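Local coordinates for fatty acid multifunctional protein (atmfp2) (Arabidopsis thaliana, PDB 2WTB) that carries out successive steps of peroxisomal fatty acid beta-oxidation, combining enoyl-CoA hydratase and 3-hydroxyacyl-CoA dehydrogenase activities in one chain, at residues A86-I89 with S90-I94; G285-H288 with V289-Q293; D626-E629 with M630-P634; P634-N637 with E638-V642; C701-L704 with A705-S709. All blocks are in the same frame, centred on the assembly; numbering follows the deposited sequence.

How the interactions relate
All five contacts are local, each within a helix or at its start. Interaction 1 opens helix 88-99 in the hydratase/isomerase region; interaction 2 comes next along the chain, on helix 281-294, with its centre about 27 Å away. Interactions 3 and 4 follow one another on helix 624-644 and share P634, their centres about 12 Å apart. Interaction 5, at the start of helix 702-710, lies about 11 Å from interaction 4 between centres and touches it through N637, C640 and R641. Three contacts thus cluster in the helical C-terminal region, their centres about 46 to 48 Å from that of interaction 1, consistent with isomerase activity lying N-terminally and dehydrogenase activity C-terminally.

Interaction 1. Residues A86-I89 with S90-I94; sequences AGYI and SIDII
Y88 and I93 meet where helix 88-99 begins: the I93 CG1 atom sits 4.1 Å above one face of the tyrosine ring, off toward its rim, and I93 CD1 reaches Y88 OH at 3.9 Å. With CG anti to the backbone N (chi1 174°), Y88 sends its ring forward along the helix, with I93 over a face and D92 at an edge. The carboxylate oxygen D92 OD1 comes 3.5 Å from Y88 CD1, close to the ring plane, and the two side chains cross at about a right angle. A phenol and an acid probably suit this partly exposed side, where polar ends are tolerated. The tight part is the backbone. I94 N bonds to I89 O at 2.8 Å in an almost straight bond, and I93 N bonds to Y88 O at 3.1 Å; both span five residues and make a wider pi-type turn. Just before these, I91 N bonds to G87 O in an ordinary i to i+4 bond. A CB on G87 would come 3.1 Å from I91 CD1, so glycine suits this spot. I89 CG2 and I94 CG1, 4.3 Å apart, are buried but looser. Branched hydrocarbon suits them because F148 touches both, and F33 and L36 cover I89. The I94 side chain is about 5 Å from that of E119, the predicted nucleophile. Around the turn, helix 33-46 receives Y88, I89 and I93 through F33, L36 and K40, while I91 packs on R264, L267 and E268 of helix 263-277.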
loop_
_atom_site.group_PDB
_atom_site.type_symbol
_atom_site.label_atom_id
_atom_site.label_comp_id
_atom_site.label_asym_id
_atom_site.label_seq_id
_atom_site.Cartn_x
_atom_site.Cartn_y
_atom_site.Cartn_z
ATOM N N ALA A 86 -6.931 -29.573 -7.828
ATOM C CA ALA A 86 -6.381 -28.445 -7.088
ATOM C C ALA A 86 -5.055 -28.002 -7.695
ATOM O O ALA A 86 -4.711 -26.820 -7.668
ATOM C CB ALA A 86 -6.203 -28.807 -5.624
ATOM N N GLY A 87 -4.316 -28.959 -8.245
ATOM C CA GLY A 87 -3.024 -28.675 -8.842
ATOM C C GLY A 87 -2.915 -29.183 -10.267
ATOM O O GLY A 87 -1.853 -29.632 -10.696
ATOM N N TYR A 88 -4.019 -29.112 -11.001
ATOM C CA TYR A 88 -4.034 -29.550 -12.391
ATOM C C TYR A 88 -2.960 -28.833 -13.198
ATOM O O TYR A 88 -2.218 -29.458 -13.954
ATOM C CB TYR A 88 -5.407 -29.312 -13.020
ATOM C CG TYR A 88 -5.458 -29.620 -14.499
ATOM C CD1 TYR A 88 -5.268 -30.914 -14.966
ATOM C CD2 TYR A 88 -5.701 -28.617 -15.430
ATOM C CE1 TYR A 88 -5.315 -31.201 -16.317
ATOM C CE2 TYR A 88 -5.751 -28.895 -16.782
ATOM C CZ TYR A 88 -5.557 -30.188 -17.219
ATOM O OH TYR A 88 -5.607 -30.471 -18.565
ATOM N N ILE A 89 -2.880 -27.519 -13.030
ATOM C CA ILE A 89 -1.889 -26.724 -13.743
ATOM C C ILE A 89 -0.495 -26.957 -13.177
ATOM O O ILE A 89 0.414 -27.382 -13.890
ATOM C CB ILE A 89 -2.214 -25.225 -13.672
ATOM C CG1 ILE A 89 -3.585 -24.952 -14.290
ATOM C CG2 ILE A 89 -1.140 -24.416 -14.380
ATOM C CD1 ILE A 89 -4.081 -23.544 -14.070
ATOM N N SER A 90 -0.339 -26.675 -11.889
ATOM C CA SER A 90 0.942 -26.827 -11.213
ATOM C C SER A 90 1.600 -28.163 -11.539
ATOM O O SER A 90 2.783 -28.221 -11.879
ATOM C CB SER A 90 0.753 -26.700 -9.700
ATOM O OG SER A 90 1.975 -26.905 -9.015
ATOM N N ILE A 91 0.818 -29.232 -11.450
ATOM C CA ILE A 91 1.353 -30.582 -11.563
ATOM C C ILE A 91 1.236 -31.170 -12.968
ATOM O O ILE A 91 2.241 -31.529 -13.580
ATOM C CB ILE A 91 0.672 -31.521 -10.554
ATOM C CG1 ILE A 91 0.839 -30.973 -9.136
ATOM C CG2 ILE A 91 1.240 -32.926 -10.660
ATOM C CD1 ILE A 91 0.058 -31.734 -8.096
ATOM N N ASP A 92 0.013 -31.268 -13.477
ATOM C CA ASP A 92 -0.221 -31.910 -14.769
ATOM C C ASP A 92 0.356 -31.131 -15.947
ATOM O O ASP A 92 0.938 -31.718 -16.857
ATOM C CB ASP A 92 -1.713 -32.162 -14.991
ATOM C CG ASP A 92 -2.223 -33.362 -14.219
ATOM O OD1 ASP A 92 -3.351 -33.817 -14.505
ATOM O OD2 ASP A 92 -1.495 -33.854 -13.332
ATOM N N ILE A 93 0.190 -29.812 -15.931
ATOM C CA ILE A 93 0.627 -28.980 -17.048
ATOM C C ILE A 93 2.082 -28.545 -16.921
ATOM O O ILE A 93 2.902 -28.825 -17.795
ATOM C CB ILE A 93 -0.255 -27.725 -17.204
ATOM C CG1 ILE A 93 -1.719 -28.126 -17.389
ATOM C CG2 ILE A 93 0.220 -26.883 -18.379
ATOM C CD1 ILE A 93 -1.931 -29.152 -18.475
ATOM N N ILE A 94 2.397 -27.858 -15.832
ATOM C CA ILE A 94 3.728 -27.294 -15.647
ATOM C C ILE A 94 4.794 -28.349 -15.344
ATOM O O ILE A 94 5.869 -28.347 -15.946
ATOM C CB ILE A 94 3.729 -26.225 -14.539
ATOM C CG1 ILE A 94 3.036 -24.953 -15.031
ATOM C CG2 ILE A 94 5.142 -25.912 -14.099
ATOM C CD1 ILE A 94 3.111 -23.804 -14.052
#

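Interaction 2. Residues G285-H288 with V289-Q293; sequences GLIH and VFFSQ
The H288 imidazole carries the hydroxyl of S292 over one face: S292 OG stands 3.2 Å above the ring plane, displaced toward the rim, with H288 CE1 as its nearest ring atom. F673 meets the same imidazole with its own ring inclined at about 40°. The F291 ring has F290 CD2 over the centre of one face, 3.6 Å above its plane, so that the neighbouring phenylalanine approaches with its edge. At the edge of F291, I287 CG2 lies in the plane, 3.5 Å from F291 CE2, and the two side chains run side by side in the same direction. Placing CG anti to the carbonyl carbon (chi1 -68°) turns F291 back toward I287, and its CD2 also comes 3.0 Å from I287 O. On this outer flank of helix 281-294, where F291 is exposed, the isoleucine and the two phenylalanines cover part of one another's apolar surface. V289 CG2 leans on G285 O, the acceptor for V289 N. On the other flank S292 is buried against A652 and I656 of helix 651-662, with H288 touching D655 of that helix. With an alanine here in place of H288, S292 OG would probably lose the ring beneath it and F673 would be left without its aromatic neighbour. The serine suits its buried place because it finds an acceptor within its own helix: S292 OG bonds to H288 O at 2.9 Å, and S292 N bonds to the same oxygen at 3.0 Å. They arrive from opposite faces of the carbonyl plane, so one carbonyl accepts from both donors of S292, its N-H and its hydroxyl.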
loop_
_atom_site.group_PDB
_atom_site.type_symbol
_atom_site.label_atom_id
_atom_site.label_comp_id
_atom_site.label_asym_id
_atom_site.label_seq_id
_atom_site.Cartn_x
_atom_site.Cartn_y
_atom_site.Cartn_z
ATOM N N GLY A 285 -9.633 -9.660 2.806
ATOM C CA GLY A 285 -9.339 -8.309 3.239
ATOM C C GLY A 285 -8.163 -7.735 2.479
ATOM O O GLY A 285 -8.201 -6.585 2.040
ATOM N N LEU A 286 -7.117 -8.541 2.317
ATOM C CA LEU A 286 -5.921 -8.116 1.595
ATOM C C LEU A 286 -6.193 -7.933 0.105
ATOM O O LEU A 286 -5.628 -7.046 -0.534
ATOM C CB LEU A 286 -4.781 -9.117 1.798
ATOM C CG LEU A 286 -4.108 -9.107 3.170
ATOM C CD1 LEU A 286 -3.078 -10.216 3.263
ATOM C CD2 LEU A 286 -3.469 -7.756 3.439
ATOM N N ILE A 287 -7.057 -8.780 -0.444
ATOM C CA ILE A 287 -7.440 -8.679 -1.844
ATOM C C ILE A 287 -8.267 -7.417 -2.085
ATOM O O ILE A 287 -8.080 -6.723 -3.082
ATOM C CB ILE A 287 -8.232 -9.920 -2.302
ATOM C CG1 ILE A 287 -7.293 -11.112 -2.489
ATOM C CG2 ILE A 287 -8.968 -9.640 -3.602
ATOM C CD1 ILE A 287 -8.011 -12.415 -2.783
ATOM N N HIS A 288 -9.174 -7.123 -1.160
ATOM C CA HIS A 288 -10.008 -5.931 -1.253
ATOM C C HIS A 288 -9.160 -4.663 -1.175
ATOM O O HIS A 288 -9.431 -3.680 -1.865
ATOM C CB HIS A 288 -11.063 -5.932 -0.145
ATOM C CG HIS A 288 -11.897 -4.688 -0.100
ATOM N ND1 HIS A 288 -11.569 -3.602 0.681
ATOM C CD2 HIS A 288 -13.048 -4.364 -0.735
ATOM C CE1 HIS A 288 -12.483 -2.658 0.524
ATOM N NE2 HIS A 288 -13.390 -3.096 -0.328
ATOM N N VAL A 289 -8.134 -4.695 -0.331
ATOM C CA VAL A 289 -7.231 -3.561 -0.174
ATOM C C VAL A 289 -6.428 -3.343 -1.449
ATOM O O VAL A 289 -6.092 -2.212 -1.800
ATOM C CB VAL A 289 -6.264 -3.770 1.013
ATOM C CG1 VAL A 289 -5.224 -2.661 1.060
ATOM C CG2 VAL A 289 -7.037 -3.842 2.322
ATOM N N PHE A 290 -6.124 -4.436 -2.140
ATOM C CA PHE A 290 -5.376 -4.370 -3.387
ATOM C C PHE A 290 -6.132 -3.573 -4.449
ATOM O O PHE A 290 -5.589 -2.638 -5.038
ATOM C CB PHE A 290 -5.064 -5.778 -3.896
ATOM C CG PHE A 290 -4.594 -5.821 -5.323
ATOM C CD1 PHE A 290 -3.299 -5.449 -5.652
ATOM C CD2 PHE A 290 -5.445 -6.236 -6.335
ATOM C CE1 PHE A 290 -2.863 -5.490 -6.963
ATOM C CE2 PHE A 290 -5.015 -6.279 -7.647
ATOM C CZ PHE A 290 -3.722 -5.905 -7.961
ATOM N N PHE A 291 -7.387 -3.941 -4.686
ATOM C CA PHE A 291 -8.206 -3.258 -5.683
ATOM C C PHE A 291 -8.571 -1.836 -5.259
ATOM O O PHE A 291 -8.500 -0.901 -6.062
ATOM C CB PHE A 291 -9.473 -4.062 -5.978
ATOM C CG PHE A 291 -9.212 -5.365 -6.674
ATOM C CD1 PHE A 291 -9.133 -5.421 -8.055
ATOM C CD2 PHE A 291 -9.045 -6.531 -5.951
ATOM C CE1 PHE A 291 -8.892 -6.618 -8.699
ATOM C CE2 PHE A 291 -8.806 -7.732 -6.590
ATOM C CZ PHE A 291 -8.729 -7.775 -7.967
ATOM N N SER A 292 -8.962 -1.682 -3.997
ATOM C CA SER A 292 -9.344 -0.385 -3.455
ATOM C C SER A 292 -8.210 0.626 -3.564
ATOM O O SER A 292 -8.447 1.817 -3.773
ATOM C CB SER A 292 -9.796 -0.517 -1.999
ATOM O OG SER A 292 -11.019 -1.224 -1.907
ATOM N N GLN A 293 -6.980 0.146 -3.419
ATOM C CA GLN A 293 -5.805 0.978 -3.646
ATOM C C GLN A 293 -5.841 1.579 -5.050
ATOM O O GLN A 293 -5.484 2.741 -5.255
ATOM C CB GLN A 293 -4.533 0.149 -3.471
ATOM C CG GLN A 293 -3.340 0.670 -4.252
ATOM C CD GLN A 293 -2.863 2.016 -3.753
ATOM O OE1 GLN A 293 -2.471 2.879 -4.539
ATOM N NE2 GLN A 293 -2.899 2.206 -2.440
#

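Interaction 3. Residues D626-E629 with M630-P634; sequences DIIE and MTFFP
I628 O and F632 N form a 2.8 Å hydrogen bond that runs nearly straight out from the carbonyl, though bent at the hydrogen (132°), while T631 N reaches the same oxygen from above its plane. T631 OG1 turns back to I627 O at 2.9 Å; with that hydroxyl anti to the carbonyl carbon (chi1 -63°), a buried threonine meets its polar need within the helix while its side chain packs on I526 and L512. M630 N bonds to D626 O. E629 packs alongside F633, its CD 3.9 Å from F633 CZ and its carboxylate plane inclined 28° to the ring; the acid is buried, but E629 OE1 is held by a hydrogen bond with Y682 OH. On the next flank, I628 CG2 touches F632 CD2 at 3.7 Å, and the F632 ring goes on to meet F529 and Y505. Large apolar groups suit a helix that is covered by helices 498-514, 519-529 and 680-694. P634, having no N-H, cannot bond to the preceding turn, and the helix kinks there. The whole is a proline kink in a long, largely buried helix of the all-helical C-terminal region.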
loop_
_atom_site.group_PDB
_atom_site.type_symbol
_atom_site.label_atom_id
_atom_site.label_comp_id
_atom_site.label_asym_id
_atom_site.label_seq_id
_atom_site.Cartn_x
_atom_site.Cartn_y
_atom_site.Cartn_z
ATOM N N ASP A 626 -14.020 -5.584 23.889
ATOM C CA ASP A 626 -14.824 -4.426 24.263
ATOM C C ASP A 626 -14.053 -3.118 24.110
ATOM O O ASP A 626 -14.599 -2.126 23.624
ATOM C CB ASP A 626 -15.342 -4.573 25.696
ATOM C CG ASP A 626 -16.347 -5.698 25.837
ATOM O OD1 ASP A 626 -16.870 -6.152 24.795
ATOM O OD2 ASP A 626 -16.614 -6.126 26.983
ATOM N N ILE A 627 -12.791 -3.111 24.531
ATOM C CA ILE A 627 -11.943 -1.938 24.350
ATOM C C ILE A 627 -11.932 -1.547 22.879
ATOM O O ILE A 627 -12.239 -0.410 22.520
ATOM C CB ILE A 627 -10.494 -2.200 24.797
ATOM C CG1 ILE A 627 -10.392 -2.211 26.321
ATOM C CG2 ILE A 627 -9.566 -1.141 24.222
ATOM C CD1 ILE A 627 -8.988 -2.469 26.829
ATOM N N ILE A 628 -11.580 -2.507 22.033
ATOM C CA ILE A 628 -11.566 -2.295 20.596
ATOM C C ILE A 628 -12.932 -1.828 20.099
ATOM O O ILE A 628 -13.030 -0.842 19.369
ATOM C CB ILE A 628 -11.150 -3.577 19.849
ATOM C CG1 ILE A 628 -9.684 -3.907 20.142
ATOM C CG2 ILE A 628 -11.363 -3.420 18.357
ATOM C CD1 ILE A 628 -9.255 -5.270 19.652
ATOM N N GLU A 629 -13.985 -2.525 20.513
ATOM C CA GLU A 629 -15.328 -2.229 20.021
ATOM C C GLU A 629 -15.829 -0.842 20.416
ATOM O O GLU A 629 -16.553 -0.203 19.655
ATOM C CB GLU A 629 -16.323 -3.307 20.458
ATOM C CG GLU A 629 -16.204 -4.602 19.670
ATOM C CD GLU A 629 -17.452 -5.461 19.753
ATOM O OE1 GLU A 629 -18.332 -5.157 20.585
ATOM O OE2 GLU A 629 -17.550 -6.439 18.981
ATOM N N MET A 630 -15.442 -0.377 21.599
ATOM C CA MET A 630 -15.871 0.934 22.076
ATOM C C MET A 630 -14.987 2.050 21.522
ATOM O O MET A 630 -15.337 3.229 21.592
ATOM C CB MET A 630 -15.880 0.985 23.607
ATOM C CG MET A 630 -16.850 0.013 24.259
ATOM S SD MET A 630 -17.110 0.348 26.014
ATOM C CE MET A 630 -18.040 1.874 25.930
ATOM N N THR A 631 -13.844 1.672 20.966
ATOM C CA THR A 631 -12.894 2.645 20.449
ATOM C C THR A 631 -12.998 2.783 18.931
ATOM O O THR A 631 -12.643 3.818 18.369
ATOM C CB THR A 631 -11.447 2.267 20.843
ATOM O OG1 THR A 631 -11.323 2.286 22.269
ATOM C CG2 THR A 631 -10.450 3.243 20.247
ATOM N N PHE A 632 -13.501 1.743 18.273
ATOM C CA PHE A 632 -13.521 1.708 16.813
ATOM C C PHE A 632 -14.907 1.865 16.196
ATOM O O PHE A 632 -15.044 2.397 15.095
ATOM C CB PHE A 632 -12.852 0.434 16.299
ATOM C CG PHE A 632 -11.361 0.524 16.243
ATOM C CD1 PHE A 632 -10.736 1.176 15.196
ATOM C CD2 PHE A 632 -10.583 -0.028 17.241
ATOM C CE1 PHE A 632 -9.361 1.267 15.146
ATOM C CE2 PHE A 632 -9.205 0.058 17.192
ATOM C CZ PHE A 632 -8.593 0.705 16.148
ATOM N N PHE A 633 -15.932 1.398 16.899
ATOM C CA PHE A 633 -17.298 1.535 16.412
ATOM C C PHE A 633 -17.706 3.002 16.256
ATOM O O PHE A 633 -18.402 3.351 15.302
ATOM C CB PHE A 633 -18.276 0.773 17.309
ATOM C CG PHE A 633 -18.330 -0.703 17.025
ATOM C CD1 PHE A 633 -17.223 -1.364 16.519
ATOM C CD2 PHE A 633 -19.482 -1.430 17.276
ATOM C CE1 PHE A 633 -17.266 -2.719 16.259
ATOM C CE2 PHE A 633 -19.530 -2.788 17.020
ATOM C CZ PHE A 633 -18.422 -3.433 16.511
ATOM N N PRO A 634 -17.278 3.866 17.190
ATOM C CA PRO A 634 -17.507 5.302 17.001
ATOM C C PRO A 634 -16.781 5.836 15.766
ATOM O O PRO A 634 -17.244 6.800 15.156
ATOM C CB PRO A 634 -16.922 5.919 18.275
ATOM C CG PRO A 634 -17.029 4.838 19.290
ATOM C CD PRO A 634 -16.762 3.567 18.538
#

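Interaction 4. Residues P634-N637 with E638-V642; sequences PVVN and EACRV
R641 lies over N637, one turn further along helix 624-644. From its CB, 4.1 Å from N637 O, the chain goes to CG, which settles 3.4 Å from that same oxygen, itself the acceptor of R641 N. Beyond CG the chain is extended as far as NE, with CG anti to the carbonyl carbon (chi1 -64°), which carries the head group back across the asparagine. NE passes close to C701. CZ lies 3.8 Å from N637 ND2, and NH2 comes 3.5 Å from that nitrogen, a meeting of two donors and not a bond. N637 OD1 stands 4.0 Å above one face of the guanidinium, off toward its rim, with the amide and guanidinium planes 47° apart. The amide spends its polarity on another part of the chain: ND2 donates to K699 O, and OD1 accepts from C701 N. At the tip, NH1 makes a salt bridge with E638 OE1 at 2.8 Å, though the hydrogen bond within it is bent and weak. E638 reaches it by bending at chi2 (62°), and its other oxygen, OE2, makes salt bridges with R561 and R500; three arginines round one buried carboxylate would be expected to keep it ionised. Asparagine suits its place because its two ends match a carbonyl and an N-H of the facing loop. On the other flank, V636 CG1 touches C640 SG at 4.2 Å, and small A639 fits against M501 and M672. Helix 624-644 thus packs as one member of a helical bundle, against 498-514, 671-678 and 702-710, in the C-terminal region.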
loop_
_atom_site.group_PDB
_atom_site.type_symbol
_atom_site.label_atom_id
_atom_site.label_comp_id
_atom_site.label_asym_id
_atom_site.label_seq_id
_atom_site.Cartn_x
_atom_site.Cartn_y
_atom_site.Cartn_z
ATOM N N PRO A 634 -17.278 3.866 17.190
ATOM C CA PRO A 634 -17.507 5.302 17.001
ATOM C C PRO A 634 -16.781 5.836 15.766
ATOM O O PRO A 634 -17.244 6.800 15.156
ATOM C CB PRO A 634 -16.922 5.919 18.275
ATOM C CG PRO A 634 -17.029 4.838 19.290
ATOM C CD PRO A 634 -16.762 3.567 18.538
ATOM N N VAL A 635 -15.660 5.218 15.406
ATOM C CA VAL A 635 -14.955 5.585 14.180
ATOM C C VAL A 635 -15.749 5.134 12.954
ATOM O O VAL A 635 -15.862 5.872 11.975
ATOM C CB VAL A 635 -13.531 4.994 14.124
ATOM C CG1 VAL A 635 -12.945 5.163 12.739
ATOM C CG2 VAL A 635 -12.639 5.656 15.161
ATOM N N VAL A 636 -16.296 3.923 13.013
ATOM C CA VAL A 636 -17.185 3.444 11.961
ATOM C C VAL A 636 -18.336 4.426 11.815
ATOM O O VAL A 636 -18.689 4.837 10.709
ATOM C CB VAL A 636 -17.772 2.060 12.288
ATOM C CG1 VAL A 636 -18.837 1.680 11.265
ATOM C CG2 VAL A 636 -16.677 1.010 12.344
ATOM N N ASN A 637 -18.912 4.799 12.951
ATOM C CA ASN A 637 -20.015 5.747 12.988
ATOM C C ASN A 637 -19.673 7.029 12.235
ATOM O O ASN A 637 -20.492 7.560 11.484
ATOM C CB ASN A 637 -20.375 6.067 14.440
ATOM C CG ASN A 637 -21.742 6.697 14.576
ATOM O OD1 ASN A 637 -22.566 6.627 13.665
ATOM N ND2 ASN A 637 -21.995 7.314 15.724
ATOM N N GLU A 638 -18.453 7.516 12.436
ATOM C CA GLU A 638 -18.014 8.763 11.827
ATOM C C GLU A 638 -17.711 8.561 10.349
ATOM O O GLU A 638 -17.996 9.428 9.522
ATOM C CB GLU A 638 -16.783 9.307 12.554
ATOM C CG GLU A 638 -16.431 10.737 12.188
ATOM C CD GLU A 638 -17.533 11.718 12.540
ATOM O OE1 GLU A 638 -18.178 11.540 13.595
ATOM O OE2 GLU A 638 -17.751 12.671 11.764
ATOM N N ALA A 639 -17.133 7.408 10.024
ATOM C CA ALA A 639 -16.854 7.056 8.641
ATOM C C ALA A 639 -18.141 7.059 7.827
ATOM O O ALA A 639 -18.143 7.429 6.653
ATOM C CB ALA A 639 -16.186 5.694 8.566
ATOM N N CYS A 640 -19.235 6.645 8.458
ATOM C CA CYS A 640 -20.532 6.601 7.795
ATOM C C CYS A 640 -21.082 7.999 7.541
ATOM O O CYS A 640 -21.671 8.257 6.494
ATOM C CB CYS A 640 -21.526 5.774 8.609
ATOM S SG CYS A 640 -21.179 4.005 8.593
ATOM N N ARG A 641 -20.891 8.897 8.504
ATOM C CA ARG A 641 -21.252 10.296 8.320
ATOM C C ARG A 641 -20.495 10.854 7.120
ATOM O O ARG A 641 -21.078 11.485 6.236
ATOM C CB ARG A 641 -20.909 11.110 9.567
ATOM C CG ARG A 641 -21.677 10.720 10.820
ATOM C CD ARG A 641 -21.448 11.738 11.932
ATOM N NE ARG A 641 -22.290 11.494 13.100
ATOM C CZ ARG A 641 -21.896 10.821 14.176
ATOM N NH1 ARG A 641 -20.670 10.318 14.234
ATOM N NH2 ARG A 641 -22.728 10.647 15.196
ATOM N N VAL A 642 -19.189 10.609 7.097
ATOM C CA VAL A 642 -18.340 11.047 5.997
ATOM C C VAL A 642 -18.798 10.457 4.669
ATOM O O VAL A 642 -18.859 11.154 3.656
ATOM C CB VAL A 642 -16.868 10.665 6.242
ATOM C CG1 VAL A 642 -16.077 10.709 4.942
ATOM C CG2 VAL A 642 -16.251 11.580 7.284
#

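Interaction 5. Residues C701-L704 with A705-S709; sequences CAFL and AERGS
F703 and R707 meet on the first turns of helix 702-710, a short helix for which C701 takes the N-cap position. F703 CZ stands 3.0 Å above the guanidinium plane of R707, toward its rim, and lies 3.2 Å from R707 NH1; ring and guanidinium are inclined 41° to each other, so they cross obliquely and do not lie flat together. Closer to the backbone, R707 CD passes 3.5 Å from F703 CZ, which adds an aliphatic part to the overlap. Two things put the groups there: F703 sets its CG anti to the backbone N (chi1 175°), and the arginine runs extended from CG to NE. Its far end is held by the chain's tail, NH1 donating to A716 O and NH2, weakly, to P717 O. Arginine suits the place since its long stem can cover a ring while its head still has a donor for A716 O. A leucine in its place would be likely to leave A716 O without this donor and to uncover part of the F703 ring. Further out, F703 rests on C640 and A644 of helix 624-644, and buried L704 packs on Y684 and L687 of helix 680-694. The backbone keeps the spacing: A705 N bonds to C701 O at 3.0 Å, and G708 N to L704 O at 2.7 Å. Where the segment ends, S709 OG turns back to A705 O at 3.1 Å, the same oxygen that S709 N uses.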
loop_
_atom_site.group_PDB
_atom_site.type_symbol
_atom_site.label_atom_id
_atom_site.label_comp_id
_atom_site.label_asym_id
_atom_site.label_seq_id
_atom_site.Cartn_x
_atom_site.Cartn_y
_atom_site.Cartn_z
ATOM N N CYS A 701 -25.356 7.528 13.825
ATOM C CA CYS A 701 -25.798 8.551 12.886
ATOM C C CYS A 701 -26.889 7.992 11.979
ATOM O O CYS A 701 -26.933 6.789 11.718
ATOM C CB CYS A 701 -24.622 9.073 12.059
ATOM S SG CYS A 701 -23.991 7.913 10.830
ATOM N N ALA A 702 -27.767 8.872 11.507
ATOM C CA ALA A 702 -28.920 8.479 10.696
ATOM C C ALA A 702 -28.602 7.399 9.661
ATOM O O ALA A 702 -29.352 6.434 9.511
ATOM C CB ALA A 702 -29.531 9.702 10.017
ATOM N N PHE A 703 -27.494 7.571 8.948
ATOM C CA PHE A 703 -27.091 6.621 7.918
ATOM C C PHE A 703 -26.875 5.215 8.484
ATOM O O PHE A 703 -27.386 4.236 7.941
ATOM C CB PHE A 703 -25.827 7.113 7.206
ATOM C CG PHE A 703 -25.266 6.136 6.213
ATOM C CD1 PHE A 703 -25.762 6.079 4.920
ATOM C CD2 PHE A 703 -24.233 5.283 6.567
ATOM C CE1 PHE A 703 -25.241 5.182 4.000
ATOM C CE2 PHE A 703 -23.708 4.384 5.653
ATOM C CZ PHE A 703 -24.213 4.334 4.368
ATOM N N LEU A 704 -26.122 5.122 9.576
ATOM C CA LEU A 704 -25.824 3.831 10.187
ATOM C C LEU A 704 -27.086 3.183 10.747
ATOM O O LEU A 704 -27.315 1.988 10.565
ATOM C CB LEU A 704 -24.780 3.988 11.297
ATOM C CG LEU A 704 -23.985 2.743 11.707
ATOM C CD1 LEU A 704 -22.859 3.124 12.656
ATOM C CD2 LEU A 704 -24.874 1.679 12.332
ATOM N N ALA A 705 -27.898 3.980 11.431
ATOM C CA ALA A 705 -29.115 3.478 12.056
ATOM C C ALA A 705 -30.075 2.879 11.032
ATOM O O ALA A 705 -30.536 1.749 11.186
ATOM C CB ALA A 705 -29.800 4.584 12.847
ATOM N N GLU A 706 -30.367 3.644 9.985
ATOM C CA GLU A 706 -31.327 3.219 8.973
ATOM C C GLU A 706 -30.864 1.943 8.272
ATOM O O GLU A 706 -31.676 1.081 7.935
ATOM C CB GLU A 706 -31.552 4.336 7.952
ATOM C CG GLU A 706 -33.008 4.538 7.551
ATOM C CD GLU A 706 -33.584 3.363 6.782
ATOM O OE1 GLU A 706 -32.822 2.701 6.046
ATOM O OE2 GLU A 706 -34.801 3.110 6.907
ATOM N N ARG A 707 -29.557 1.824 8.060
ATOM C CA ARG A 707 -28.998 0.651 7.396
ATOM C C ARG A 707 -28.828 -0.528 8.347
ATOM O O ARG A 707 -28.994 -1.682 7.953
ATOM C CB ARG A 707 -27.659 0.983 6.736
ATOM C CG ARG A 707 -27.785 1.775 5.451
ATOM C CD ARG A 707 -26.502 1.717 4.639
ATOM N NE ARG A 707 -26.664 2.327 3.323
ATOM C CZ ARG A 707 -25.746 2.286 2.365
ATOM N NH1 ARG A 707 -24.596 1.662 2.577
ATOM N NH2 ARG A 707 -25.975 2.867 1.196
ATOM N N GLY A 708 -28.491 -0.231 9.598
ATOM C CA GLY A 708 -28.262 -1.263 10.592
ATOM C C GLY A 708 -29.508 -2.071 10.899
ATOM O O GLY A 708 -29.450 -3.293 11.038
ATOM N N SER A 709 -30.640 -1.384 11.005
ATOM C CA SER A 709 -31.906 -2.038 11.307
ATOM C C SER A 709 -32.289 -3.040 10.224
ATOM O O SER A 709 -32.763 -4.136 10.519
ATOM C CB SER A 709 -33.013 -0.997 11.472
ATOM O OG SER A 709 -32.675 -0.060 12.479
#